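PDB 3RIQ: tailspike protein from Siphovirus 9NA, which binds the lipopolysaccharide receptor on Salmonella through a receptor-binding domain and probably cleaves its O-antigen chains as an endorhamnosidase. Local coordinates for residues Asn332-Val337 with Asn354-Ile359; Leu265-Ile270 with His310-Ile315. All blocks are in the same frame, centred on the assembly; numbering follows the deposited sequence.

Interaction 1: residues Asn332-Val337 with Asn354-Ile359; sequences NIIDNV and NDITNI
Asp335 OD1 is gripped by two donors from the neighbouring strand. The hydroxyl OG1 of Thr357 gives its proton to it at 2.5 Å, arriving on the anti side of the carboxylate and somewhat out of its plane, while Asn358 ND2 binds the syn lone pair at 2.9 Å, nearly straight (168°) and within its own amide plane. Asp335 reaches over because CG lies anti to the backbone N (chi1 178°), and the two bonds fix the rotation of the carboxylate. Water 2 donates both to Thr357 OG1 and to Ile334 O, tying side chain to backbone. At the start of the strands, Asn354 OD1 receives Asn332 N at 2.9 Å in the carbonyl plane and, weakly, Asn332 ND2; the two amides run side by side with their planes 28° apart. OD1 of Asn332 accepts from His310 N of the preceding strand. Asp355 turns its carboxylate to Arg381 and Arg383. Between these ends the backbones pair in parallel, as in Ile334 N to Asp355 O at 2.9 Å. Ile334, Ile356, Val337 and Ile359 occupy the face opposite Asp335 and Thr357. There CD1 of Ile359 lies 3.7 Å from Val337 CB, and Ile334 CD1 is 4.2 Å from Ile356 CG1; Trp327 and Met347 add to this apolar packing. Stacked isoleucines inside, a mostly polar face (Asp335, Asp355, Thr357, with Ile333) turned to the second subunit and an asparagine with positive phi (Asn336, Asn358) at each turn are characteristic of successive coils of a right-handed parallel beta-helix.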
loop_
_atom_site.group_PDB
_atom_site.type_symbol
_atom_site.label_atom_id
_atom_site.label_comp_id
_atom_site.label_asym_id
_atom_site.label_seq_id
_atom_site.Cartn_x
_atom_site.Cartn_y
_atom_site.Cartn_z
ATOM N N ASN A 332 4.962 -18.555 -1.850
ATOM C CA ASN A 332 4.130 -17.486 -1.279
ATOM C C ASN A 332 4.478 -16.146 -1.903
ATOM O O ASN A 332 5.620 -15.941 -2.322
ATOM C CB ASN A 332 4.336 -17.388 0.232
ATOM C CG ASN A 332 4.064 -18.700 0.963
ATOM O OD1 ASN A 332 2.946 -19.203 0.982
ATOM N ND2 ASN A 332 5.094 -19.256 1.585
ATOM N N ILE A 333 3.517 -15.231 -1.946
ATOM C CA ILE A 333 3.737 -13.821 -2.362
ATOM C C ILE A 333 3.460 -12.941 -1.163
ATOM O O ILE A 333 2.392 -13.029 -0.583
ATOM C CB ILE A 333 2.849 -13.437 -3.581
ATOM C CG1 ILE A 333 3.271 -14.259 -4.789
ATOM C CG2 ILE A 333 2.935 -11.926 -3.855
ATOM C CD1 ILE A 333 2.316 -14.167 -5.984
ATOM N N ILE A 334 4.454 -12.149 -0.760
ATOM C CA ILE A 334 4.333 -11.257 0.392
ATOM C C ILE A 334 4.643 -9.862 -0.084
ATOM O O ILE A 334 5.721 -9.635 -0.631
ATOM C CB ILE A 334 5.301 -11.640 1.570
ATOM C CG1 ILE A 334 5.052 -13.065 2.048
ATOM C CG2 ILE A 334 5.113 -10.673 2.754
ATOM C CD1 ILE A 334 5.913 -14.110 1.356
ATOM N N ASP A 335 3.709 -8.927 0.094
ATOM C CA ASP A 335 3.933 -7.537 -0.324
ATOM C C ASP A 335 3.385 -6.555 0.697
ATOM O O ASP A 335 2.236 -6.703 1.123
ATOM C CB ASP A 335 3.273 -7.247 -1.704
ATOM C CG ASP A 335 3.450 -5.790 -2.119
ATOM O OD1 ASP A 335 4.637 -5.352 -2.195
ATOM O OD2 ASP A 335 2.456 -5.044 -2.298
ATOM N N ASN A 336 4.190 -5.558 1.075
ATOM C CA ASN A 336 3.733 -4.492 1.960
ATOM C C ASN A 336 3.454 -4.994 3.373
ATOM O O ASN A 336 2.300 -5.180 3.792
ATOM C CB ASN A 336 2.544 -3.698 1.390
ATOM C CG ASN A 336 2.183 -2.507 2.276
ATOM O OD1 ASN A 336 2.917 -2.178 3.212
ATOM N ND2 ASN A 336 1.019 -1.894 2.025
ATOM N N VAL A 337 4.536 -5.215 4.104
ATOM C CA VAL A 337 4.461 -5.632 5.503
ATOM C C VAL A 337 5.281 -4.634 6.294
ATOM O O VAL A 337 6.451 -4.403 5.972
ATOM C CB VAL A 337 5.027 -7.056 5.703
ATOM C CG1 VAL A 337 5.085 -7.422 7.192
ATOM C CG2 VAL A 337 4.193 -8.096 4.891
ATOM N N ASN A 354 10.295 -17.852 -1.901
ATOM C CA ASN A 354 9.194 -16.889 -1.768
ATOM C C ASN A 354 9.572 -15.553 -2.374
ATOM O O ASN A 354 10.752 -15.215 -2.496
ATOM C CB ASN A 354 8.813 -16.721 -0.277
ATOM C CG ASN A 354 8.282 -18.012 0.328
ATOM O OD1 ASN A 354 7.342 -18.597 -0.202
ATOM N ND2 ASN A 354 8.907 -18.477 1.406
ATOM N N ASP A 355 8.537 -14.796 -2.723
ATOM C CA ASP A 355 8.690 -13.477 -3.319
ATOM C C ASP A 355 8.206 -12.425 -2.338
ATOM O O ASP A 355 7.041 -12.435 -1.951
ATOM C CB ASP A 355 7.910 -13.415 -4.624
ATOM C CG ASP A 355 8.620 -14.148 -5.717
ATOM O OD1 ASP A 355 9.618 -13.614 -6.227
ATOM O OD2 ASP A 355 8.210 -15.259 -6.071
ATOM N N ILE A 356 9.129 -11.554 -1.938
ATOM C CA ILE A 356 8.955 -10.657 -0.789
ATOM C C ILE A 356 9.245 -9.240 -1.211
ATOM O O ILE A 356 10.360 -8.952 -1.643
ATOM C CB ILE A 356 9.957 -11.041 0.340
ATOM C CG1 ILE A 356 9.779 -12.497 0.778
ATOM C CG2 ILE A 356 9.826 -10.132 1.556
ATOM C CD1 ILE A 356 10.879 -13.012 1.684
ATOM N N THR A 357 8.262 -8.362 -1.080
ATOM C CA THR A 357 8.429 -6.976 -1.516
ATOM C C THR A 357 7.874 -5.971 -0.545
ATOM O O THR A 357 6.922 -6.246 0.150
ATOM C CB THR A 357 7.757 -6.709 -2.906
ATOM O OG1 THR A 357 6.374 -7.072 -2.876
ATOM C CG2 THR A 357 8.439 -7.500 -4.021
ATOM N N ASN A 358 8.515 -4.801 -0.498
ATOM C CA ASN A 358 7.991 -3.651 0.269
ATOM C C ASN A 358 7.822 -3.937 1.748
ATOM O O ASN A 358 6.739 -3.797 2.328
ATOM C CB ASN A 358 6.720 -3.126 -0.409
ATOM C CG ASN A 358 7.023 -2.581 -1.790
ATOM O OD1 ASN A 358 7.903 -1.722 -1.928
ATOM N ND2 ASN A 358 6.390 -3.126 -2.805
ATOM N N ILE A 359 8.916 -4.366 2.368
ATOM C CA ILE A 359 8.954 -4.665 3.794
ATOM C C ILE A 359 9.587 -3.504 4.532
ATOM O O ILE A 359 10.637 -3.028 4.089
ATOM C CB ILE A 359 9.810 -5.926 4.063
ATOM C CG1 ILE A 359 9.361 -7.084 3.186
ATOM C CG2 ILE A 359 9.782 -6.303 5.545
ATOM C CD1 ILE A 359 7.938 -7.556 3.418
HETATM O O HOH W 1 6.293 -16.847 -4.972
HETATM O O HOH W 2 5.551 -9.571 -3.515
#

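Interaction 2: residues Leu265-Ile270 with His310-Ile315; sequences LVFDNI and HIIRNI
Strands 266-268 and 311-313 run parallel, 4.8 Å apart at their closest and within 3° of each other, joined by backbone bonds such as Phe267 N to Ile311 O at 2.8 Å. The side chain of His310 extends this pairing just before the strands begin: Leu265 N points at its ND1 from 3.0 Å, within the ring plane and nearly straight, so ND1 acts as the acceptor and takes the place of a backbone carbonyl. One face of the same imidazole receives the edge of Phe267, whose CE2 comes within 4.2 Å of His310 ND1; the rings form an edge-to-face pair with planes at 74°. Leu265 CB and CG lie alongside the imidazole, and Phe267 CD2 rests against Ile312 CG1. On the face that carries Val266 and Ile311, Asp268 divides its carboxylate. Its OD1 takes Asn314 ND2 at 2.9 Å, a straight bond in the amide plane but tilted out of the carboxylate plane, whereas OD2 forms a long salt bridge to Arg313 NH1 at 3.7 Å. Starting between the backbone N and the carbonyl carbon (chi1 48°), Arg313 bends at chi3 so that one face of its guanidinium is covered by Asn314 ND2. Arg313 NH1 and Asp268 OD2 also bind Asn269 of the second subunit. Past the corners at Asn269 and Asn314, Ile315 CD1 packs 3.9 Å from Ile270 CB; Ile270 N is buried there without a polar partner. Strand 234-236 pairs with the other edge of 266-273, strand 333-340 adjoins 311-318, and Val282 and Phe222, from strands 281-282 and 220-223, press on Phe267.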
loop_
_atom_site.group_PDB
_atom_site.type_symbol
_atom_site.label_atom_id
_atom_site.label_comp_id
_atom_site.label_asym_id
_atom_site.label_seq_id
_atom_site.Cartn_x
_atom_site.Cartn_y
_atom_site.Cartn_z
ATOM N N LEU A 265 -4.401 -19.366 0.838
ATOM C CA LEU A 265 -5.294 -18.378 1.460
ATOM C C LEU A 265 -4.786 -16.971 1.145
ATOM O O LEU A 265 -3.626 -16.790 0.695
ATOM C CB LEU A 265 -5.339 -18.592 2.986
ATOM C CG LEU A 265 -5.877 -19.982 3.388
ATOM C CD1 LEU A 265 -5.713 -20.199 4.905
ATOM C CD2 LEU A 265 -7.364 -20.150 3.005
ATOM N N VAL A 266 -5.648 -15.979 1.393
ATOM C CA VAL A 266 -5.279 -14.566 1.259
ATOM C C VAL A 266 -5.401 -13.874 2.608
ATOM O O VAL A 266 -6.446 -13.992 3.278
ATOM C CB VAL A 266 -6.215 -13.841 0.250
ATOM C CG1 VAL A 266 -5.853 -12.328 0.188
ATOM C CG2 VAL A 266 -6.119 -14.472 -1.141
ATOM N N PHE A 267 -4.327 -13.189 3.013
ATOM C CA PHE A 267 -4.323 -12.369 4.215
ATOM C C PHE A 267 -4.016 -10.957 3.744
ATOM O O PHE A 267 -2.876 -10.683 3.310
ATOM C CB PHE A 267 -3.254 -12.867 5.204
ATOM C CG PHE A 267 -3.447 -14.314 5.609
ATOM C CD1 PHE A 267 -4.319 -14.638 6.647
ATOM C CD2 PHE A 267 -2.818 -15.373 4.899
ATOM C CE1 PHE A 267 -4.511 -15.975 7.018
ATOM C CE2 PHE A 267 -3.033 -16.727 5.262
ATOM C CZ PHE A 267 -3.877 -17.017 6.321
ATOM N N ASP A 268 -5.028 -10.083 3.820
ATOM C CA ASP A 268 -4.938 -8.735 3.242
ATOM C C ASP A 268 -5.397 -7.688 4.260
ATOM O O ASP A 268 -6.574 -7.674 4.626
ATOM C CB ASP A 268 -5.802 -8.671 1.959
ATOM C CG ASP A 268 -5.936 -7.255 1.380
ATOM O OD1 ASP A 268 -5.092 -6.372 1.652
ATOM O OD2 ASP A 268 -6.895 -7.041 0.593
ATOM N N ASN A 269 -4.487 -6.815 4.688
ATOM C CA ASN A 269 -4.823 -5.714 5.586
ATOM C C ASN A 269 -5.203 -6.199 6.968
ATOM O O ASN A 269 -6.372 -6.109 7.403
ATOM C CB ASN A 269 -5.899 -4.791 5.008
ATOM C CG ASN A 269 -5.977 -3.470 5.766
ATOM O OD1 ASN A 269 -5.077 -3.180 6.547
ATOM N ND2 ASN A 269 -7.064 -2.719 5.606
ATOM N N ILE A 270 -4.205 -6.703 7.664
ATOM C CA ILE A 270 -4.359 -7.127 9.034
ATOM C C ILE A 270 -3.477 -6.206 9.857
ATOM O O ILE A 270 -2.312 -6.007 9.521
ATOM C CB ILE A 270 -3.953 -8.588 9.225
ATOM C CG1 ILE A 270 -4.846 -9.497 8.353
ATOM C CG2 ILE A 270 -4.007 -8.975 10.757
ATOM C CD1 ILE A 270 -4.415 -10.928 8.274
ATOM N N HIS A 310 0.422 -18.960 -0.309
ATOM C CA HIS A 310 -0.416 -17.920 0.266
ATOM C C HIS A 310 -0.077 -16.573 -0.373
ATOM O O HIS A 310 1.025 -16.363 -0.914
ATOM C CB HIS A 310 -0.217 -17.836 1.780
ATOM C CG HIS A 310 -0.592 -19.088 2.518
ATOM N ND1 HIS A 310 -1.856 -19.640 2.463
ATOM C CD2 HIS A 310 0.113 -19.833 3.404
ATOM C CE1 HIS A 310 -1.900 -20.699 3.262
ATOM N NE2 HIS A 310 -0.714 -20.843 3.838
ATOM N N ILE A 311 -1.036 -15.658 -0.294
ATOM C CA ILE A 311 -0.830 -14.245 -0.577
ATOM C C ILE A 311 -0.989 -13.474 0.713
ATOM O O ILE A 311 -2.039 -13.571 1.385
ATOM C CB ILE A 311 -1.836 -13.735 -1.646
ATOM C CG1 ILE A 311 -1.686 -14.534 -2.958
ATOM C CG2 ILE A 311 -1.711 -12.211 -1.837
ATOM C CD1 ILE A 311 -2.751 -14.188 -4.063
ATOM N N ILE A 312 0.059 -12.738 1.074
ATOM C CA ILE A 312 0.070 -11.971 2.313
ATOM C C ILE A 312 0.379 -10.531 1.938
ATOM O O ILE A 312 1.455 -10.257 1.404
ATOM C CB ILE A 312 1.176 -12.506 3.259
ATOM C CG1 ILE A 312 0.890 -13.972 3.653
ATOM C CG2 ILE A 312 1.289 -11.584 4.536
ATOM C CD1 ILE A 312 2.106 -14.661 4.373
ATOM N N ARG A 313 -0.528 -9.601 2.211
ATOM C CA ARG A 313 -0.264 -8.214 1.810
ATOM C C ARG A 313 -0.914 -7.174 2.715
ATOM O O ARG A 313 -1.938 -7.451 3.387
ATOM C CB ARG A 313 -0.634 -7.969 0.355
ATOM C CG ARG A 313 -1.947 -8.451 -0.061
ATOM C CD ARG A 313 -2.115 -8.476 -1.637
ATOM N NE ARG A 313 -2.136 -7.129 -2.221
ATOM C CZ ARG A 313 -3.230 -6.412 -2.445
ATOM N NH1 ARG A 313 -4.420 -6.921 -2.130
ATOM N NH2 ARG A 313 -3.129 -5.167 -2.934
ATOM N N ASN A 314 -0.263 -6.017 2.804
ATOM C CA ASN A 314 -0.807 -4.846 3.533
ATOM C C ASN A 314 -0.934 -5.098 5.036
ATOM O O ASN A 314 -1.939 -4.717 5.667
ATOM C CB ASN A 314 -2.144 -4.428 2.895
ATOM C CG ASN A 314 -2.010 -4.179 1.387
ATOM O OD1 ASN A 314 -1.094 -3.500 0.953
ATOM N ND2 ASN A 314 -2.881 -4.771 0.599
ATOM N N ILE A 315 0.085 -5.729 5.612
ATOM C CA ILE A 315 0.052 -6.133 7.027
ATOM C C ILE A 315 0.779 -5.051 7.824
ATOM O O ILE A 315 1.805 -4.512 7.363
ATOM C CB ILE A 315 0.822 -7.448 7.216
ATOM C CG1 ILE A 315 0.294 -8.529 6.272
ATOM C CG2 ILE A 315 0.809 -7.890 8.692
ATOM C CD1 ILE A 315 -1.183 -8.945 6.458
#

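Overall arrangement
Interaction 1 and interaction 2 are largely buried pairings of successive coils, with centres about 10 Å apart; strands 311-318 and 333-340, one from each, are neighbours in the same sheet. Side-chain bonds join them, among them Asn336 ND2 to Asn314 OD1. In both, an aspartate accepts from the corner asparagine of the next strand. Both stack aliphatic side chains; interaction 2 adds an aromatic pair and an arginine, interaction 1 a threonine and waters. Interaction 2 makes hydrogen bonds to both other subunits, through Asn269 to the third and through Asp268 and Arg313 to the second, while the named contacts of interaction 1 with the second subunit are packing.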